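Local coordinates for protein flavin prenyltransferase UbiX (Methanocaldococcus jannaschii, PDB 6M8V) that probably attaches a dimethylallyl group to the N5 and C6 atoms of reduced FMN, making the prenylated flavin cofactor used by UbiD decarboxylases, at residues G9-I14 with I40-L45; E28-S34 with A56-N62; K114-R120 with A140-P145. One frame throughout, in Å; residues are numbered along the deposited sequence. Where two conformers were deposited one is given.

Contact 1 of 3, residues G9-I14 with I40-L45; sequences GASGVI and IIKEEL. With FMN (flavin mononucleotide), chain B.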
# COMPACT_ATOMS: atom_id res chain seq x y z
N GLY A 9 -24.16 16.87 14.83
CA GLY A 9 -24.77 17.89 14.00
C GLY A 9 -24.87 17.56 12.53
O GLY A 9 -24.13 18.11 11.71
N ALA A 10 -25.78 16.67 12.16
CA ALA A 10 -26.06 16.41 10.76
C ALA A 10 -27.57 16.29 10.61
O ALA A 10 -28.29 16.04 11.57
CB ALA A 10 -25.35 15.15 10.25
N SER A 11 -28.04 16.50 9.39
CA SER A 11 -29.47 16.43 9.13
C SER A 11 -29.99 15.02 9.41
O SER A 11 -29.28 14.03 9.26
CB SER A 11 -29.78 16.82 7.68
OG SER A 11 -31.18 16.92 7.47
N GLY A 12 -31.24 14.95 9.83
CA GLY A 12 -31.87 13.68 10.13
C GLY A 12 -31.86 13.29 11.59
O GLY A 12 -31.86 12.09 11.88
N VAL A 13 -31.86 14.25 12.51
CA VAL A 13 -31.96 13.93 13.93
C VAL A 13 -33.27 13.26 14.29
O VAL A 13 -33.39 12.71 15.39
CB VAL A 13 -31.76 15.20 14.78
CG1 VAL A 13 -30.29 15.61 14.79
CG2 VAL A 13 -32.64 16.33 14.27
N ILE A 14 -34.26 13.28 13.39
CA ILE A 14 -35.51 12.55 13.63
C ILE A 14 -35.23 11.06 13.81
O ILE A 14 -35.94 10.38 14.56
CB ILE A 14 -36.51 12.80 12.48
CG1 ILE A 14 -37.85 12.14 12.79
CG2 ILE A 14 -35.94 12.32 11.15
CD1 ILE A 14 -38.93 12.48 11.79
N ILE A 40 -29.56 21.68 15.55
CA ILE A 40 -30.26 21.00 14.46
C ILE A 40 -31.58 20.41 14.95
O ILE A 40 -32.58 20.44 14.23
CB ILE A 40 -29.34 19.94 13.83
CG1 ILE A 40 -28.18 20.63 13.11
CG2 ILE A 40 -30.12 19.05 12.87
CD1 ILE A 40 -27.43 19.75 12.14
N ILE A 41 -31.60 19.87 16.17
CA ILE A 41 -32.85 19.43 16.78
C ILE A 41 -33.86 20.58 16.81
O ILE A 41 -35.04 20.41 16.47
CB ILE A 41 -32.60 18.89 18.20
CG1 ILE A 41 -31.80 17.58 18.15
CG2 ILE A 41 -33.92 18.69 18.95
CD1 ILE A 41 -31.29 17.17 19.51
N LYS A 42 -33.40 21.77 17.20
CA LYS A 42 -34.28 22.93 17.25
C LYS A 42 -34.77 23.31 15.86
O LYS A 42 -35.96 23.61 15.67
CB LYS A 42 -33.55 24.10 17.91
CG LYS A 42 -34.16 25.48 17.67
CD LYS A 42 -35.62 25.57 18.10
CE LYS A 42 -35.77 25.55 19.61
NZ LYS A 42 -37.05 24.92 20.03
N GLU A 43 -33.88 23.28 14.86
CA GLU A 43 -34.26 23.74 13.53
C GLU A 43 -35.12 22.72 12.79
O GLU A 43 -36.08 23.09 12.12
CB GLU A 43 -33.01 24.06 12.72
CG GLU A 43 -33.28 24.85 11.45
CD GLU A 43 -33.58 26.32 11.72
OE1 GLU A 43 -33.62 26.72 12.91
OE2 GLU A 43 -33.77 27.07 10.75
N GLU A 44 -34.79 21.44 12.91
CA GLU A 44 -35.47 20.41 12.13
C GLU A 44 -36.68 19.81 12.84
O GLU A 44 -37.62 19.36 12.18
CB GLU A 44 -34.49 19.28 11.78
CG GLU A 44 -33.47 19.64 10.71
CD GLU A 44 -32.67 18.44 10.22
OE1 GLU A 44 -32.79 17.35 10.82
OE2 GLU A 44 -31.94 18.59 9.22
N LEU A 45 -36.66 19.77 14.17
CA LEU A 45 -37.76 19.19 14.93
C LEU A 45 -38.61 20.24 15.64
O LEU A 45 -39.61 19.88 16.27
CB LEU A 45 -37.21 18.18 15.94
CG LEU A 45 -36.50 16.98 15.31
CD1 LEU A 45 -36.00 16.00 16.37
CD2 LEU A 45 -37.42 16.28 14.33
N1 FMN B . -22.59 17.96 8.26
C2 FMN B . -22.65 16.71 7.69
O2 FMN B . -21.61 16.07 7.61
N3 FMN B . -23.84 16.18 7.20
C4 FMN B . -25.00 16.94 7.31
O4 FMN B . -26.09 16.53 6.91
C4A FMN B . -24.94 18.19 7.89
N5 FMN B . -26.10 18.92 7.98
C5A FMN B . -26.06 20.17 8.55
C6 FMN B . -27.25 20.88 8.64
C7 FMN B . -27.24 22.14 9.20
C7M FMN B . -28.52 22.90 9.29
C8 FMN B . -26.06 22.69 9.69
C8M FMN B . -26.09 24.05 10.30
C9 FMN B . -24.87 21.97 9.61
C9A FMN B . -24.87 20.70 9.03
N10 FMN B . -23.70 19.97 8.95
C10 FMN B . -23.74 18.72 8.37
C1' FMN B . -22.40 20.55 9.45
C2' FMN B . -21.98 19.95 10.79
O2' FMN B . -22.94 20.26 11.77
C3' FMN B . -20.63 20.49 11.25
O3' FMN B . -19.59 19.86 10.52
C4' FMN B . -20.44 20.31 12.75
O4' FMN B . -19.17 20.79 13.12
C5' FMN B . -20.60 18.87 13.23
O5' FMN B . -20.18 18.79 14.57
P FMN B . -20.64 17.58 15.54
O1P FMN B . -22.13 17.66 15.74
O2P FMN B . -20.31 16.27 14.87
O3P FMN B . -19.92 17.68 16.86
O HOH W 1 -34.56 15.25 11.67

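Contact 2 of 3, residues E28-S34 with A56-N62; sequences EVNLIIS and ATDYYEN. With FMN (flavin mononucleotide), chain B.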
# COMPACT_ATOMS: atom_id res chain seq x y z
N GLU A 28 -31.17 0.23 28.80
CA GLU A 28 -30.59 1.35 29.53
C GLU A 28 -29.87 2.24 28.52
O GLU A 28 -28.87 1.82 27.92
CB GLU A 28 -29.65 0.87 30.62
CG GLU A 28 -29.19 1.98 31.57
CD GLU A 28 -28.05 1.55 32.48
OE1 GLU A 28 -27.33 2.44 33.00
OE2 GLU A 28 -27.87 0.33 32.67
N VAL A 29 -30.37 3.45 28.33
CA VAL A 29 -29.91 4.33 27.27
C VAL A 29 -29.18 5.51 27.89
O VAL A 29 -29.76 6.23 28.72
CB VAL A 29 -31.07 4.80 26.38
CG1 VAL A 29 -30.58 5.82 25.37
CG2 VAL A 29 -31.70 3.60 25.68
N ASN A 30 -27.92 5.70 27.51
CA ASN A 30 -27.18 6.91 27.83
C ASN A 30 -27.10 7.78 26.59
O ASN A 30 -26.85 7.29 25.48
CB ASN A 30 -25.77 6.57 28.34
CG ASN A 30 -25.79 5.89 29.69
OD1 ASN A 30 -26.74 5.21 30.05
ND2 ASN A 30 -24.72 6.07 30.46
N LEU A 31 -27.34 9.08 26.77
CA LEU A 31 -27.49 10.01 25.66
C LEU A 31 -26.45 11.11 25.75
O LEU A 31 -26.21 11.66 26.82
CB LEU A 31 -28.90 10.61 25.65
CG LEU A 31 -29.28 11.63 24.58
CD1 LEU A 31 -29.23 11.02 23.18
CD2 LEU A 31 -30.66 12.17 24.87
N ILE A 32 -25.84 11.42 24.61
CA ILE A 32 -24.96 12.57 24.45
C ILE A 32 -25.40 13.32 23.20
O ILE A 32 -25.64 12.70 22.16
CB ILE A 32 -23.48 12.17 24.35
CG1 ILE A 32 -23.13 11.10 25.38
CG2 ILE A 32 -22.58 13.39 24.51
CD1 ILE A 32 -21.82 10.38 25.09
N ILE A 33 -25.50 14.64 23.31
CA ILE A 33 -25.93 15.50 22.20
C ILE A 33 -24.89 16.59 22.03
O ILE A 33 -24.62 17.35 22.98
CB ILE A 33 -27.33 16.10 22.43
CG1 ILE A 33 -28.34 15.00 22.74
CG2 ILE A 33 -27.78 16.90 21.22
CD1 ILE A 33 -29.72 15.51 23.15
N SER A 34 -24.29 16.68 20.85
CA SER A 34 -23.30 17.71 20.60
C SER A 34 -23.98 19.07 20.47
O SER A 34 -25.18 19.18 20.19
CB SER A 34 -22.49 17.42 19.34
OG SER A 34 -23.29 17.59 18.18
N ALA A 56 -33.92 9.51 27.73
CA ALA A 56 -32.80 8.64 28.05
C ALA A 56 -32.74 8.36 29.54
O ALA A 56 -33.17 9.18 30.36
CB ALA A 56 -31.48 9.25 27.58
N THR A 57 -32.18 7.20 29.89
CA THR A 57 -31.95 6.87 31.29
C THR A 57 -30.85 7.73 31.90
O THR A 57 -30.80 7.87 33.13
CB THR A 57 -31.60 5.39 31.44
OG1 THR A 57 -32.44 4.62 30.58
CG2 THR A 57 -31.81 4.93 32.88
N ASP A 58 -29.96 8.29 31.09
CA ASP A 58 -28.92 9.19 31.56
C ASP A 58 -28.51 10.11 30.42
O ASP A 58 -28.60 9.74 29.25
CB ASP A 58 -27.69 8.43 32.08
CG ASP A 58 -27.83 8.02 33.52
OD1 ASP A 58 -28.37 8.81 34.32
OD2 ASP A 58 -27.39 6.90 33.86
N TYR A 59 -28.05 11.30 30.78
CA TYR A 59 -27.55 12.27 29.82
C TYR A 59 -26.22 12.82 30.31
O TYR A 59 -26.02 13.00 31.51
CB TYR A 59 -28.54 13.43 29.61
CG TYR A 59 -28.01 14.52 28.71
CD1 TYR A 59 -28.08 14.40 27.33
CD2 TYR A 59 -27.42 15.66 29.24
CE1 TYR A 59 -27.58 15.39 26.49
CE2 TYR A 59 -26.91 16.66 28.41
CZ TYR A 59 -27.00 16.52 27.04
OH TYR A 59 -26.50 17.50 26.21
N TYR A 60 -25.30 13.06 29.37
CA TYR A 60 -24.03 13.70 29.68
C TYR A 60 -23.72 14.74 28.61
O TYR A 60 -24.00 14.54 27.43
CB TYR A 60 -22.89 12.68 29.77
CG TYR A 60 -23.10 11.61 30.81
CD1 TYR A 60 -22.84 11.86 32.16
CD2 TYR A 60 -23.53 10.34 30.45
CE1 TYR A 60 -23.02 10.87 33.12
CE2 TYR A 60 -23.72 9.35 31.40
CZ TYR A 60 -23.46 9.62 32.73
OH TYR A 60 -23.64 8.63 33.66
N GLU A 61 -23.14 15.86 29.05
CA GLU A 61 -22.73 16.89 28.11
C GLU A 61 -21.54 16.39 27.29
O GLU A 61 -20.71 15.62 27.77
CB GLU A 61 -22.37 18.17 28.86
CG GLU A 61 -22.79 19.45 28.15
CD GLU A 61 -24.28 19.48 27.84
OE1 GLU A 61 -24.65 19.22 26.68
OE2 GLU A 61 -25.07 19.78 28.75
N ASN A 62 -21.47 16.85 26.04
CA ASN A 62 -20.40 16.40 25.15
C ASN A 62 -19.02 16.85 25.61
O ASN A 62 -18.02 16.33 25.11
CB ASN A 62 -20.65 16.89 23.72
CG ASN A 62 -19.94 16.05 22.67
OD1 ASN A 62 -19.50 14.93 22.95
ND2 ASN A 62 -19.82 16.58 21.45
N1 FMN B . -22.59 17.96 8.26
C2 FMN B . -22.65 16.71 7.69
O2 FMN B . -21.61 16.07 7.61
N3 FMN B . -23.84 16.18 7.20
C4 FMN B . -25.00 16.94 7.31
O4 FMN B . -26.09 16.53 6.91
C4A FMN B . -24.94 18.19 7.89
N5 FMN B . -26.10 18.92 7.98
C5A FMN B . -26.06 20.17 8.55
C6 FMN B . -27.25 20.88 8.64
C7 FMN B . -27.24 22.14 9.20
C7M FMN B . -28.52 22.90 9.29
C8 FMN B . -26.06 22.69 9.69
C8M FMN B . -26.09 24.05 10.30
C9 FMN B . -24.87 21.97 9.61
C9A FMN B . -24.87 20.70 9.03
N10 FMN B . -23.70 19.97 8.95
C10 FMN B . -23.74 18.72 8.37
C1' FMN B . -22.40 20.55 9.45
C2' FMN B . -21.98 19.95 10.79
O2' FMN B . -22.94 20.26 11.77
C3' FMN B . -20.63 20.49 11.25
O3' FMN B . -19.59 19.86 10.52
C4' FMN B . -20.44 20.31 12.75
O4' FMN B . -19.17 20.79 13.12
C5' FMN B . -20.60 18.87 13.23
O5' FMN B . -20.18 18.79 14.57
P FMN B . -20.64 17.58 15.54
O1P FMN B . -22.13 17.66 15.74
O2P FMN B . -20.31 16.27 14.87
O3P FMN B . -19.92 17.68 16.86
O HOH W 2 -23.74 6.21 33.02

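Contact 3 of 3, residues K114-R120 with A140-P145; sequences KLIIMPR and AIVMPP. With FMN (flavin mononucleotide), chain B; PO4 (phosphate ion), chain C.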
# COMPACT_ATOMS: atom_id res chain seq x y z
N LYS A 114 -19.66 -3.06 20.53
CA LYS A 114 -20.31 -2.79 19.25
C LYS A 114 -20.43 -1.29 19.00
O LYS A 114 -20.90 -0.53 19.86
CB LYS A 114 -21.69 -3.44 19.23
CG LYS A 114 -22.50 -3.14 17.99
CD LYS A 114 -23.78 -3.97 17.96
CE LYS A 114 -23.47 -5.45 17.75
NZ LYS A 114 -24.72 -6.26 17.75
N LEU A 115 -20.02 -0.85 17.81
CA LEU A 115 -20.06 0.55 17.42
C LEU A 115 -20.82 0.67 16.11
O LEU A 115 -20.41 0.10 15.09
CB LEU A 115 -18.65 1.13 17.29
CG LEU A 115 -18.48 2.54 16.72
CD1 LEU A 115 -19.24 3.56 17.55
CD2 LEU A 115 -16.99 2.92 16.62
N ILE A 116 -21.92 1.42 16.13
CA ILE A 116 -22.74 1.70 14.96
C ILE A 116 -22.65 3.18 14.66
O ILE A 116 -22.89 4.01 15.55
CB ILE A 116 -24.21 1.29 15.19
CG1 ILE A 116 -24.32 -0.19 15.57
CG2 ILE A 116 -25.05 1.65 13.96
CD1 ILE A 116 -25.72 -0.60 16.00
N ILE A 117 -22.33 3.53 13.42
CA ILE A 117 -22.30 4.92 12.98
C ILE A 117 -23.19 5.06 11.77
O ILE A 117 -23.24 4.17 10.91
CB ILE A 117 -20.86 5.39 12.67
CG1 ILE A 117 -20.24 4.56 11.56
CG2 ILE A 117 -19.99 5.31 13.92
CD1 ILE A 117 -18.99 5.17 10.96
N MET A 118 -23.90 6.18 11.69
CA MET A 118 -24.87 6.45 10.62
C MET A 118 -24.52 7.77 9.94
O MET A 118 -25.18 8.79 10.17
CB MET A 118 -26.29 6.47 11.18
CG MET A 118 -26.55 5.32 12.13
SD MET A 118 -28.28 5.02 12.48
CE MET A 118 -28.91 4.58 10.86
N PRO A 119 -23.49 7.78 9.09
CA PRO A 119 -23.08 9.04 8.45
C PRO A 119 -24.13 9.52 7.46
O PRO A 119 -24.58 8.78 6.59
CB PRO A 119 -21.77 8.66 7.75
CG PRO A 119 -21.88 7.19 7.52
CD PRO A 119 -22.65 6.64 8.68
N ARG A 120 -24.51 10.80 7.59
CA ARG A 120 -25.55 11.42 6.78
C ARG A 120 -24.91 12.51 5.93
O ARG A 120 -24.57 13.58 6.44
CB ARG A 120 -26.66 11.99 7.66
CG ARG A 120 -28.10 11.80 7.15
CD ARG A 120 -28.38 12.48 5.80
NE ARG A 120 -27.78 13.81 5.69
CZ ARG A 120 -27.74 14.53 4.58
NH1 ARG A 120 -28.26 14.07 3.46
NH2 ARG A 120 -27.15 15.72 4.59
N ALA A 140 -16.46 -1.67 13.10
CA ALA A 140 -17.62 -0.82 13.25
C ALA A 140 -18.65 -1.14 12.17
O ALA A 140 -18.31 -1.56 11.07
CB ALA A 140 -17.22 0.66 13.18
N ILE A 141 -19.92 -0.95 12.51
CA ILE A 141 -21.02 -1.16 11.57
C ILE A 141 -21.37 0.19 10.96
O ILE A 141 -21.95 1.06 11.61
CB ILE A 141 -22.24 -1.80 12.26
CG1 ILE A 141 -21.89 -3.20 12.76
CG2 ILE A 141 -23.41 -1.88 11.30
CD1 ILE A 141 -21.81 -3.33 14.26
N VAL A 142 -21.00 0.38 9.70
CA VAL A 142 -21.16 1.67 9.02
C VAL A 142 -22.51 1.64 8.32
O VAL A 142 -22.72 0.88 7.37
CB VAL A 142 -20.02 1.95 8.05
CG1 VAL A 142 -20.28 3.23 7.29
CG2 VAL A 142 -18.69 2.03 8.80
N MET A 143 -23.43 2.50 8.77
CA MET A 143 -24.84 2.37 8.44
C MET A 143 -25.46 3.73 8.14
O MET A 143 -26.29 4.23 8.90
CB MET A 143 -25.57 1.69 9.60
CG MET A 143 -26.82 0.97 9.21
SD MET A 143 -27.52 0.17 10.65
CE MET A 143 -28.85 -0.74 9.88
N PRO A 144 -25.08 4.35 7.02
CA PRO A 144 -25.76 5.59 6.62
C PRO A 144 -27.25 5.36 6.47
O PRO A 144 -27.68 4.30 5.99
CB PRO A 144 -25.11 5.95 5.28
CG PRO A 144 -24.34 4.74 4.86
CD PRO A 144 -23.99 3.99 6.10
N PRO A 145 -28.08 6.31 6.89
CA PRO A 145 -29.54 6.11 6.80
C PRO A 145 -30.02 6.13 5.36
O PRO A 145 -30.29 7.19 4.80
CB PRO A 145 -30.11 7.27 7.62
CG PRO A 145 -29.06 8.36 7.52
CD PRO A 145 -27.73 7.64 7.42
N1 FMN B . -22.59 17.96 8.26
C2 FMN B . -22.65 16.71 7.69
O2 FMN B . -21.61 16.07 7.61
N3 FMN B . -23.84 16.18 7.20
C4 FMN B . -25.00 16.94 7.31
O4 FMN B . -26.09 16.53 6.91
C4A FMN B . -24.94 18.19 7.89
N5 FMN B . -26.10 18.92 7.98
C5A FMN B . -26.06 20.17 8.55
C6 FMN B . -27.25 20.88 8.64
C7 FMN B . -27.24 22.14 9.20
C7M FMN B . -28.52 22.90 9.29
C8 FMN B . -26.06 22.69 9.69
C8M FMN B . -26.09 24.05 10.30
C9 FMN B . -24.87 21.97 9.61
C9A FMN B . -24.87 20.70 9.03
N10 FMN B . -23.70 19.97 8.95
C10 FMN B . -23.74 18.72 8.37
C1' FMN B . -22.40 20.55 9.45
C2' FMN B . -21.98 19.95 10.79
O2' FMN B . -22.94 20.26 11.77
C3' FMN B . -20.63 20.49 11.25
O3' FMN B . -19.59 19.86 10.52
C4' FMN B . -20.44 20.31 12.75
O4' FMN B . -19.17 20.79 13.12
C5' FMN B . -20.60 18.87 13.23
O5' FMN B . -20.18 18.79 14.57
P FMN B . -20.64 17.58 15.54
O1P FMN B . -22.13 17.66 15.74
O2P FMN B . -20.31 16.27 14.87
O3P FMN B . -19.92 17.68 16.86
P PO4 C . -25.95 18.95 2.43
O1 PO4 C . -26.23 20.17 3.29
O2 PO4 C . -27.19 18.53 1.69
O3 PO4 C . -24.87 19.28 1.43
O4 PO4 C . -25.49 17.83 3.33

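Contact 1 of 3, residues G9-I14 with I40-L45
Val-13 lies as a knob in a hole on the helix 35-45, bounded by Ile-40, Ile-41, Glu-44 and Leu-45. Its CG1 meets CG2 of Ile-40 at 3.9 Å, while CB faces CG1 of Ile-41, whose side chain crosses it at about a right angle. The other branch of Val-13, CG2, reaches CD1 of Leu-45 at 4.0 Å and also brushes the carboxylate of Glu-44. One residue on, CB of Ile-14 rests against CD2 of Leu-45. Toward the flavin, Ile-40 takes over: with CG1 turned anti to its carbonyl carbon (chi1 -68°), the chain extends until CD1 presses on the backbone of Gly-9 and Ala-10, 3.4 Å from C of Gly-9, and nears C6 of FMN. Beyond this apolar patch Glu-44, extended past CG, grips the loop with both oxygens. OE1 accepts the backbone N of Gly-12 through its syn lone pair at 3.0 Å (161° at the hydrogen); OE2 takes the hydroxyl OG of Ser-11 at 2.5 Å, also from the syn side but 20° out of the carboxylate plane. A water bridges OE1 to the N of Ile-14. These bonds hold the same turn whose backbone meets the cofactor: N of Ser-11 donates to O4 of FMN at 3.2 Å. Ser-11 OG also accepts from the backbone N of Phe-149 of a second subunit. A glycine-containing loop between the first strand and helix 13-22, holding FMN at the C-terminal edge of a parallel sheet, is characteristic of the Rossmann-like flavoprotein fold of the UbiX family.

Contact 2 of 3, residues E28-S34 with A56-N62
At one margin of the chain's parallel, Rossmann-like sheet, edge strand 58-61 pairs with strand 28-33, which ends at the FMN phosphate. Their short axes run the same way, 24° from alignment. Leu-31 N donates to O of Asp-58 at 2.9 Å, and its O accepts N of Tyr-60 at 3.0 Å. One step earlier in register, Val-29 O accepts N of Asp-58, and Val-29 N donates to Thr-57 OG1 at 3.3 Å, nearly straight (170°). On one face, CB of Leu-31 is tight against CB of Ala-56 at 3.5 Å. The Tyr-59 ring, with CG anti to the backbone N (chi1 175°), runs along the neighbouring strand and takes CG1 of Ile-33 at its edge, 3.8 Å from CE1; its OH donates to OE1 of Glu-61. On the other face, ND2 of Asn-30 lies at the edge of the Tyr-60 ring, 3.6 Å from CE2, and a water joins ND2 to the tyrosine OH. Past the strand, OG of Ser-34 donates to O1P of FMN at 2.7 Å and caps helix 35-45. That helix covers Ile-33 and Tyr-59, helix 100-110 covers Ile-32 and Tyr-60, and strand 2-7 flanks strand 28-33.

Contact 3 of 3, residues K114-R120 with A140-P145
Arg-120 crosses the ring of Pro-145 at about a right angle where strand 114-119 runs out toward the flavin. From CB the chain leads to CG, which touches CG of Pro-145 at 3.6 Å; bends at chi2 and chi3 (-62° and -41°) then carry CD and NE round to the isoalloxazine. NE makes a weak bond to O4 of FMN, while NH2 donates to the same oxygen at 2.7 Å, almost straight at 175°, so O4 lies at the guanidinium edge, in its plane. NH2 also bonds weakly to O4 of a phosphate ion at 3.0 Å, and NH1 donates to O of Ile-146 of a second subunit. O of Arg-120 accepts N3 of FMN at 2.8 Å. Behind this residue lies a beta-alpha-beta unit, strand 114-119, helix 126-137 and the short strand 141-142, outermost in this chain, with Val-142 backbone-bonded to the second subunit. The strands pair in parallel: Ile-141 N donates to Leu-115 O at 2.8 Å, Ile-117 N to Ile-141 O at 3.1 Å, and Met-143 N to Ile-117 O at 2.7 Å. CD1 of Ile-117 lies beside CG2 of Val-142, on the face covered by helix 126-137.

All three contacts reach the same FMN, contacts 2 and 3 from the sheet, contact 1 from the loop and helices at its C-terminal end. Contacts 2 and 3 lie at the two margins of the sheet as this chain builds it, their centres about 18 Å and nearest atoms about 10 Å apart. Contact 1 joins both: N of Gly-9 comes within 3.5 Å of OG of Ser-34 in contact 2, where both approach the phosphate oxygen O1P, and O of Ser-11 packs 3.3 Å from CG of Arg-120 in contact 3, where both residues bind the flavin O4. Contact 2 serves the phosphate, contact 3 the pyrimidine, contact 1 both. Contacts 1 and 3 also meet the second subunit.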